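Local coordinates for protein retinol dehydratase (Spodoptera frugiperda, PDB 1X8L) that converts retinol to a dehydrated retro-retinoid as an unusual member of the sulfotransferase family, probably by way of a transient sulfated intermediate, at residues 105-110 with 162-167. The protein carries 2 engineered substitutions. Sequence-based numbering, arbitrary orientation.
Sequences YLDGFM and KTHLPL. With OXR (4-oxoretinol), chain E.
K162 lays its extended side chain over one face of the Y105 ring, which chi1 of -173° (CG anti to the backbone N) brings beneath it. Its CE sits 3.8 Å from the ring centroid, a CH-pi contact, and NZ makes a cation-pi contact over the same face. CA of G108 covers the opposite face. NZ also donates to the hydroxyl O1 of 4-oxoretinol at 2.6 Å. The backbone O of K162 accepts from L106 N (2.8 Å). T163 OG1 donates to D107 OD1 from above the carboxylate plane. It also accepts from L165 N, closing an ST turn. H164 N reaches OD1 of D107 from the same face, on the syn side, at 2.9 Å. Two donors thus grip this buried oxygen. The imidazole edge meets Y105 OH at CD2. H164 NE2 and ligand O1 share a hydrogen bond of 2.9 Å, while ND1 bonds to S70 O. Y105, K162 and H164 thus line the 4-oxoretinol pocket round the ligand hydroxyl. With an alanine in place of Y105, the K162 chain would probably lose the ring it lies on, and retinoid C20 its contact with CE1. L165 packs on D107 CB and L106 CD2. Strand 104-105 edges the parallel sheet beside strand 160-163. Helix 76-87 touches K162 and H164; helix 53-57 packs on L106 and L165.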
ATOM      1  N   TYR A 105     -28.823 -15.478   9.727  1.00 22.61           N
ATOM      2  CA  TYR A 105     -27.664 -15.127   8.925  1.00 22.85           C
ATOM      3  C   TYR A 105     -26.531 -16.029   9.370  1.00 22.54           C
ATOM      4  O   TYR A 105     -25.865 -15.742  10.349  1.00 21.01           O
ATOM      5  CB  TYR A 105     -27.304 -13.636   9.119  1.00 23.55           C
ATOM      6  CG  TYR A 105     -26.200 -13.069   8.214  1.00 23.66           C
ATOM      7  CD1 TYR A 105     -25.870 -11.728   8.287  1.00 24.40           C
ATOM      8  CD2 TYR A 105     -25.495 -13.862   7.287  1.00 24.45           C
ATOM      9  CE1 TYR A 105     -24.882 -11.189   7.497  1.00 24.23           C
ATOM     10  CE2 TYR A 105     -24.480 -13.322   6.498  1.00 22.33           C
ATOM     11  CZ  TYR A 105     -24.182 -11.982   6.613  1.00 23.07           C
ATOM     12  OH  TYR A 105     -23.217 -11.378   5.829  1.00 23.69           O
ATOM     13  N   LEU A 106     -26.340 -17.143   8.656  1.00 22.16           N
ATOM     14  CA  LEU A 106     -25.443 -18.214   9.117  1.00 21.62           C
ATOM     15  C   LEU A 106     -24.024 -17.726   9.419  1.00 21.83           C
ATOM     16  O   LEU A 106     -23.451 -18.113  10.429  1.00 22.17           O
ATOM     17  CB  LEU A 106     -25.406 -19.354   8.091  1.00 21.65           C
ATOM     18  CG  LEU A 106     -24.559 -20.599   8.395  1.00 21.87           C
ATOM     19  CD1 LEU A 106     -24.923 -21.232   9.742  1.00 21.04           C
ATOM     20  CD2 LEU A 106     -24.682 -21.615   7.261  1.00 21.33           C
ATOM     21  N   ASP A 107     -23.480 -16.862   8.554  1.00 21.23           N
ATOM     22  CA  ASP A 107     -22.084 -16.431   8.631  1.00 21.60           C
ATOM     23  C   ASP A 107     -21.918 -14.961   9.039  1.00 22.09           C
ATOM     24  O   ASP A 107     -20.829 -14.403   8.913  1.00 22.70           O
ATOM     25  CB  ASP A 107     -21.317 -16.731   7.308  1.00 20.81           C
ATOM     26  CG  ASP A 107     -22.028 -16.197   6.063  1.00 22.22           C
ATOM     27  OD1 ASP A 107     -23.193 -16.646   5.782  1.00 21.49           O
ATOM     28  OD2 ASP A 107     -21.502 -15.359   5.285  1.00 19.33           O
ATOM     29  N   GLY A 108     -22.972 -14.354   9.579  1.00 22.39           N
ATOM     30  CA  GLY A 108     -22.938 -12.956  10.024  1.00 22.28           C
ATOM     31  C   GLY A 108     -22.003 -12.677  11.190  1.00 21.78           C
ATOM     32  O   GLY A 108     -21.407 -11.609  11.287  1.00 21.07           O
ATOM     33  N   PHE A 109     -21.879 -13.674  12.067  1.00 21.90           N
ATOM     34  CA  PHE A 109     -21.042 -13.611  13.258  1.00 21.15           C
ATOM     35  C   PHE A 109     -19.573 -13.322  12.979  1.00 20.91           C
ATOM     36  O   PHE A 109     -18.953 -12.603  13.738  1.00 20.78           O
ATOM     37  CB  PHE A 109     -21.150 -14.931  14.039  1.00 21.44           C
ATOM     38  CG  PHE A 109     -20.381 -16.076  13.431  1.00 20.34           C
ATOM     39  CD1 PHE A 109     -19.132 -16.432  13.931  1.00 21.26           C
ATOM     40  CD2 PHE A 109     -20.907 -16.806  12.365  1.00 18.36           C
ATOM     41  CE1 PHE A 109     -18.420 -17.486  13.375  1.00 19.77           C
ATOM     42  CE2 PHE A 109     -20.201 -17.862  11.823  1.00 19.64           C
ATOM     43  CZ  PHE A 109     -18.948 -18.191  12.315  1.00 19.66           C
ATOM     44  N   MET A 110     -19.010 -13.885  11.904  1.00 20.87           N
ATOM     45  CA  MET A 110     -17.552 -13.931  11.761  1.00 20.85           C
ATOM     46  C   MET A 110     -16.851 -12.560  11.742  1.00 20.91           C
ATOM     47  O   MET A 110     -15.677 -12.460  12.080  1.00 19.71           O
ATOM     48  CB  MET A 110     -17.162 -14.742  10.536  1.00 21.03           C
ATOM     49  CG  MET A 110     -17.521 -14.116   9.190  1.00 20.63           C
ATOM     50  SD  MET A 110     -16.671 -14.988   7.925  1.00 21.96           S
ATOM     51  CE  MET A 110     -17.480 -14.364   6.451  1.00 23.28           C
ATOM     52  N   LYS A 162     -30.021 -17.433   5.577  1.00 20.91           N
ATOM     53  CA  LYS A 162     -29.201 -16.600   4.684  1.00 21.95           C
ATOM     54  C   LYS A 162     -27.717 -16.832   4.913  1.00 21.36           C
ATOM     55  O   LYS A 162     -27.244 -16.803   6.046  1.00 21.86           O
ATOM     56  CB  LYS A 162     -29.505 -15.102   4.915  1.00 22.20           C
ATOM     57  CG  LYS A 162     -28.544 -14.090   4.220  1.00 24.39           C
ATOM     58  CD  LYS A 162     -28.658 -12.712   4.891  1.00 26.63           C
ATOM     59  CE  LYS A 162     -27.538 -11.793   4.499  1.00 29.10           C
ATOM     60  NZ  LYS A 162     -27.869 -10.394   4.835  1.00 28.96           N
ATOM     61  N   THR A 163     -26.968 -17.026   3.833  1.00 21.13           N
ATOM     62  CA  THR A 163     -25.532 -17.219   3.945  1.00 20.10           C
ATOM     63  C   THR A 163     -24.785 -16.728   2.703  1.00 19.66           C
ATOM     64  O   THR A 163     -25.239 -16.855   1.602  1.00 18.93           O
ATOM     65  CB  THR A 163     -25.239 -18.707   4.229  1.00 19.69           C
ATOM     66  OG1 THR A 163     -23.866 -18.898   4.557  1.00 17.58           O
ATOM     67  CG2 THR A 163     -25.454 -19.558   2.998  1.00 20.05           C
ATOM     68  N   HIS A 164     -23.621 -16.162   2.908  1.00 19.78           N
ATOM     69  CA  HIS A 164     -22.686 -15.951   1.827  1.00 20.70           C
ATOM     70  C   HIS A 164     -21.586 -17.025   1.753  1.00 20.24           C
ATOM     71  O   HIS A 164     -20.624 -16.866   1.034  1.00 20.08           O
ATOM     72  CB  HIS A 164     -22.099 -14.552   1.962  1.00 20.24           C
ATOM     73  CG  HIS A 164     -23.152 -13.509   1.894  1.00 21.82           C
ATOM     74  ND1 HIS A 164     -24.042 -13.435   0.838  1.00 21.14           N
ATOM     75  CD2 HIS A 164     -23.524 -12.557   2.778  1.00 21.95           C
ATOM     76  CE1 HIS A 164     -24.892 -12.452   1.070  1.00 23.53           C
ATOM     77  NE2 HIS A 164     -24.589 -11.893   2.227  1.00 20.83           N
ATOM     78  N   LEU A 165     -21.749 -18.116   2.484  1.00 19.94           N
ATOM     79  CA  LEU A 165     -20.756 -19.186   2.451  1.00 20.58           C
ATOM     80  C   LEU A 165     -20.837 -19.997   1.165  1.00 20.86           C
ATOM     81  O   LEU A 165     -21.948 -20.299   0.678  1.00 21.83           O
ATOM     82  CB  LEU A 165     -20.967 -20.141   3.633  1.00 20.33           C
ATOM     83  CG  LEU A 165     -20.804 -19.592   5.032  1.00 18.63           C
ATOM     84  CD1 LEU A 165     -21.236 -20.659   6.014  1.00 19.54           C
ATOM     85  CD2 LEU A 165     -19.381 -19.190   5.269  1.00 19.12           C
ATOM     86  N   PRO A 166     -19.690 -20.364   0.612  1.00 22.20           N
ATOM     87  CA  PRO A 166     -19.676 -21.303  -0.513  1.00 22.27           C
ATOM     88  C   PRO A 166     -20.117 -22.702  -0.103  1.00 22.90           C
ATOM     89  O   PRO A 166     -20.049 -23.104   1.093  1.00 22.68           O
ATOM     90  CB  PRO A 166     -18.207 -21.306  -0.951  1.00 22.99           C
ATOM     91  CG  PRO A 166     -17.436 -20.859   0.220  1.00 22.99           C
ATOM     92  CD  PRO A 166     -18.320 -19.962   1.002  1.00 21.88           C
ATOM     93  N   LEU A 167     -20.577 -23.457  -1.098  1.00 22.97           N
ATOM     94  CA  LEU A 167     -21.155 -24.770  -0.855  1.00 22.97           C
ATOM     95  C   LEU A 167     -20.148 -25.699  -0.184  1.00 22.49           C
ATOM     96  O   LEU A 167     -20.495 -26.493   0.656  1.00 20.73           O
ATOM     97  CB  LEU A 167     -21.670 -25.388  -2.141  1.00 23.34           C
ATOM     98  CG  LEU A 167     -23.000 -24.837  -2.653  1.00 25.66           C
ATOM     99  CD1 LEU A 167     -23.288 -25.504  -4.004  1.00 27.27           C
ATOM    100  CD2 LEU A 167     -24.139 -25.114  -1.648  1.00 27.07           C
TER
HETATM  101  O2  OXR E1102     -18.109  -2.250  12.776  1.00 59.53           O
HETATM  102  C4  OXR E1102     -18.933  -2.968  13.313  1.00 59.08           C
HETATM  103  C3  OXR E1102     -18.866  -3.042  14.804  1.00 59.27           C
HETATM  104  C2  OXR E1102     -19.895  -3.941  15.460  1.00 59.23           C
HETATM  105  C1  OXR E1102     -20.908  -4.712  14.600  1.00 59.76           C
HETATM  106  C17 OXR E1102     -22.311  -4.269  15.026  1.00 59.84           C
HETATM  107  C16 OXR E1102     -20.698  -6.222  14.826  1.00 59.98           C
HETATM  108  C5  OXR E1102     -19.908  -3.713  12.522  1.00 58.99           C
HETATM  109  C18 OXR E1102     -19.805  -3.500  11.043  1.00 59.33           C
HETATM  110  C6  OXR E1102     -20.827  -4.527  13.094  1.00 59.09           C
HETATM  111  C7  OXR E1102     -21.875  -5.329  12.384  1.00 58.81           C
HETATM  112  C8  OXR E1102     -22.013  -5.550  11.080  1.00 58.38           C
HETATM  113  C9  OXR E1102     -23.122  -6.371  10.523  1.00 57.81           C
HETATM  114  C19 OXR E1102     -24.218  -7.019  11.341  1.00 58.62           C
HETATM  115  C10 OXR E1102     -23.117  -6.468   9.187  1.00 55.57           C
HETATM  116  C11 OXR E1102     -24.125  -7.162   8.419  1.00 53.48           C
HETATM  117  C12 OXR E1102     -24.035  -7.027   7.098  1.00 51.99           C
HETATM  118  C13 OXR E1102     -24.991  -7.663   6.186  1.00 49.95           C
HETATM  119  C20 OXR E1102     -26.275  -8.266   6.702  1.00 49.41           C
HETATM  120  C14 OXR E1102     -24.702  -7.675   4.879  1.00 49.12           C
HETATM  121  C15 OXR E1102     -25.611  -8.325   3.837  1.00 49.36           C
HETATM  122  O1  OXR E1102     -25.554  -9.750   3.844  1.00 46.31           O